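Local coordinates for protein erythromycin dehydratase (Saccharopolyspora erythraea, PDB 3EL6) that probably dehydrates beta-hydroxyacyl intermediates as a dehydratase domain of the modular polyketide synthase that builds the erythromycin macrolide core, at residues A[103-108]-A[148-153]. Numbering follows the deposited sequence.
Sequences LQRPLV and SQHATG
The imidazole of H150 is sandwiched between two side chains of the 103-108 loop. L107 sets its CG almost straight above the ring centre, 4.3 Å from the centroid, a CH-pi contact for which a branched apolar chain is apt in this buried place. Across the opposite face lies the R105 guanidinium, tilted 31° to the ring and offset toward the rim, with NH2 3.2 Å from CE1. That guanidinium in turn has H150 on one face and S148 OG on the other, while Q149 O approaches its edge and accepts a weak hydrogen bond from NH2; a flat group with several donors can do both. At the ring's own edge, ND1 donates to R105 O (2.5 Å, nearly straight at 168°), with P106 O near the same plane, by CE1. CB leads away from 103-108, but with CG beside the backbone N (chi1 -75°) the ring returns to the loop. Histidine suits this place, offering a flat surface for packing and an N-H for a loop carbonyl. H150 O also receives the backbone N of Q104 at 2.6 Å. Further along, Q104 NE2 comes 3.0 Å from Q149 OE1, the amide planes well out of parallel. L103 and A151, an antiparallel non-hydrogen-bonded pair where strand 97-103 ends, meet CD2 to CB at 4.0 Å, small A151 leaving room, and both touch L82 of helix 79-93. Beside it, H150 and A151 both face V133, a classic beta bulge in strand 148-156, within the antiparallel strands wrapped around a helix that characterise the double hotdog fold of this dehydratase.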
loop_
_atom_site.group_PDB
_atom_site.type_symbol
_atom_site.label_atom_id
_atom_site.label_comp_id
_atom_site.label_asym_id
_atom_site.label_seq_id
_atom_site.Cartn_x
_atom_site.Cartn_y
_atom_site.Cartn_z
ATOM N N LEU A 103 -11.866 12.116 14.272
ATOM C CA LEU A 103 -12.505 12.447 13.039
ATOM C C LEU A 103 -12.272 13.912 12.700
ATOM O O LEU A 103 -12.543 14.808 13.495
ATOM C CB LEU A 103 -13.998 12.127 13.177
ATOM C CG LEU A 103 -14.241 10.635 13.531
ATOM C CD1 LEU A 103 -15.592 10.393 14.172
ATOM C CD2 LEU A 103 -14.113 9.742 12.309
ATOM N N GLN A 104 -11.803 14.174 11.505
ATOM C CA GLN A 104 -11.721 15.542 11.066
ATOM C C GLN A 104 -13.033 15.851 10.351
ATOM O O GLN A 104 -14.086 15.248 10.617
ATOM C CB GLN A 104 -10.464 15.724 10.179
ATOM C CG GLN A 104 -9.148 15.858 11.026
ATOM C CD GLN A 104 -8.343 14.528 11.309
ATOM O OE1 GLN A 104 -8.177 14.128 12.471
ATOM N NE2 GLN A 104 -7.801 13.899 10.256
ATOM N N ARG A 105 -12.988 16.797 9.448
ATOM C CA ARG A 105 -14.086 17.057 8.557
ATOM C C ARG A 105 -14.896 15.824 8.176
ATOM O O ARG A 105 -14.349 14.816 7.692
ATOM C CB ARG A 105 -13.497 17.644 7.298
ATOM C CG ARG A 105 -12.059 17.192 7.124
ATOM C CD ARG A 105 -11.300 18.255 6.413
ATOM N NE ARG A 105 -11.860 18.400 5.076
ATOM C CZ ARG A 105 -11.675 17.477 4.149
ATOM N NH1 ARG A 105 -12.200 17.637 2.936
ATOM N NH2 ARG A 105 -10.952 16.393 4.469
ATOM N N PRO A 106 -16.204 15.894 8.402
ATOM C CA PRO A 106 -17.092 14.857 7.901
ATOM C C PRO A 106 -17.003 14.819 6.394
ATOM O O PRO A 106 -16.614 15.792 5.765
ATOM C CB PRO A 106 -18.485 15.307 8.369
ATOM C CG PRO A 106 -18.306 16.726 8.728
ATOM C CD PRO A 106 -16.907 16.829 9.272
ATOM N N LEU A 107 -17.263 13.664 5.829
ATOM C CA LEU A 107 -17.211 13.492 4.412
ATOM C C LEU A 107 -18.573 13.997 3.931
ATOM O O LEU A 107 -19.615 13.565 4.435
ATOM C CB LEU A 107 -17.071 12.004 4.139
ATOM C CG LEU A 107 -16.226 11.439 3.004
ATOM C CD1 LEU A 107 -16.231 9.909 2.992
ATOM C CD2 LEU A 107 -16.644 12.020 1.667
ATOM N N VAL A 108 -18.569 14.910 2.977
ATOM C CA VAL A 108 -19.807 15.390 2.395
ATOM C C VAL A 108 -20.091 14.628 1.121
ATOM O O VAL A 108 -19.290 14.660 0.173
ATOM C CB VAL A 108 -19.754 16.892 2.068
ATOM C CG1 VAL A 108 -21.048 17.316 1.462
ATOM C CG2 VAL A 108 -19.502 17.688 3.324
ATOM N N SER A 148 -8.257 13.749 0.453
ATOM C CA SER A 148 -8.204 14.617 1.601
ATOM C C SER A 148 -8.263 13.714 2.835
ATOM O O SER A 148 -8.953 12.714 2.809
ATOM C CB SER A 148 -9.448 15.516 1.662
ATOM O OG SER A 148 -9.170 16.587 2.554
ATOM N N GLN A 149 -7.605 14.111 3.908
ATOM C CA GLN A 149 -7.587 13.286 5.124
ATOM C C GLN A 149 -8.844 13.517 5.957
ATOM O O GLN A 149 -9.187 14.678 6.207
ATOM C CB GLN A 149 -6.387 13.599 5.994
ATOM C CG GLN A 149 -6.328 12.648 7.180
ATOM C CD GLN A 149 -5.085 12.782 7.950
ATOM O OE1 GLN A 149 -5.110 13.068 9.147
ATOM N NE2 GLN A 149 -3.969 12.538 7.295
ATOM N N HIS A 150 -9.551 12.453 6.353
ATOM C CA HIS A 150 -10.767 12.645 7.165
ATOM C C HIS A 150 -10.646 12.110 8.593
ATOM O O HIS A 150 -11.373 12.579 9.491
ATOM C CB HIS A 150 -11.997 12.042 6.492
ATOM C CG HIS A 150 -12.481 12.886 5.354
ATOM N ND1 HIS A 150 -13.380 13.916 5.525
ATOM C CD2 HIS A 150 -12.135 12.891 4.043
ATOM C CE1 HIS A 150 -13.569 14.525 4.359
ATOM N NE2 HIS A 150 -12.825 13.922 3.444
ATOM N N ALA A 151 -9.734 11.154 8.810
ATOM C CA ALA A 151 -9.567 10.614 10.177
ATOM C C ALA A 151 -8.157 10.072 10.343
ATOM O O ALA A 151 -7.534 9.683 9.364
ATOM C CB ALA A 151 -10.554 9.509 10.430
ATOM N N THR A 152 -7.736 9.939 11.594
ATOM C CA THR A 152 -6.485 9.283 11.902
ATOM C C THR A 152 -6.588 8.700 13.300
ATOM O O THR A 152 -7.309 9.235 14.164
ATOM C CB THR A 152 -5.288 10.270 11.843
ATOM O OG1 THR A 152 -4.069 9.524 11.969
ATOM C CG2 THR A 152 -5.369 11.273 12.977
ATOM N N GLY A 153 -5.902 7.601 13.532
ATOM C CA GLY A 153 -5.976 6.974 14.853
ATOM C C GLY A 153 -4.899 5.923 15.026
ATOM O O GLY A 153 -3.879 5.928 14.297
HETATM O O HOH W 1 -14.145 12.854 9.070
#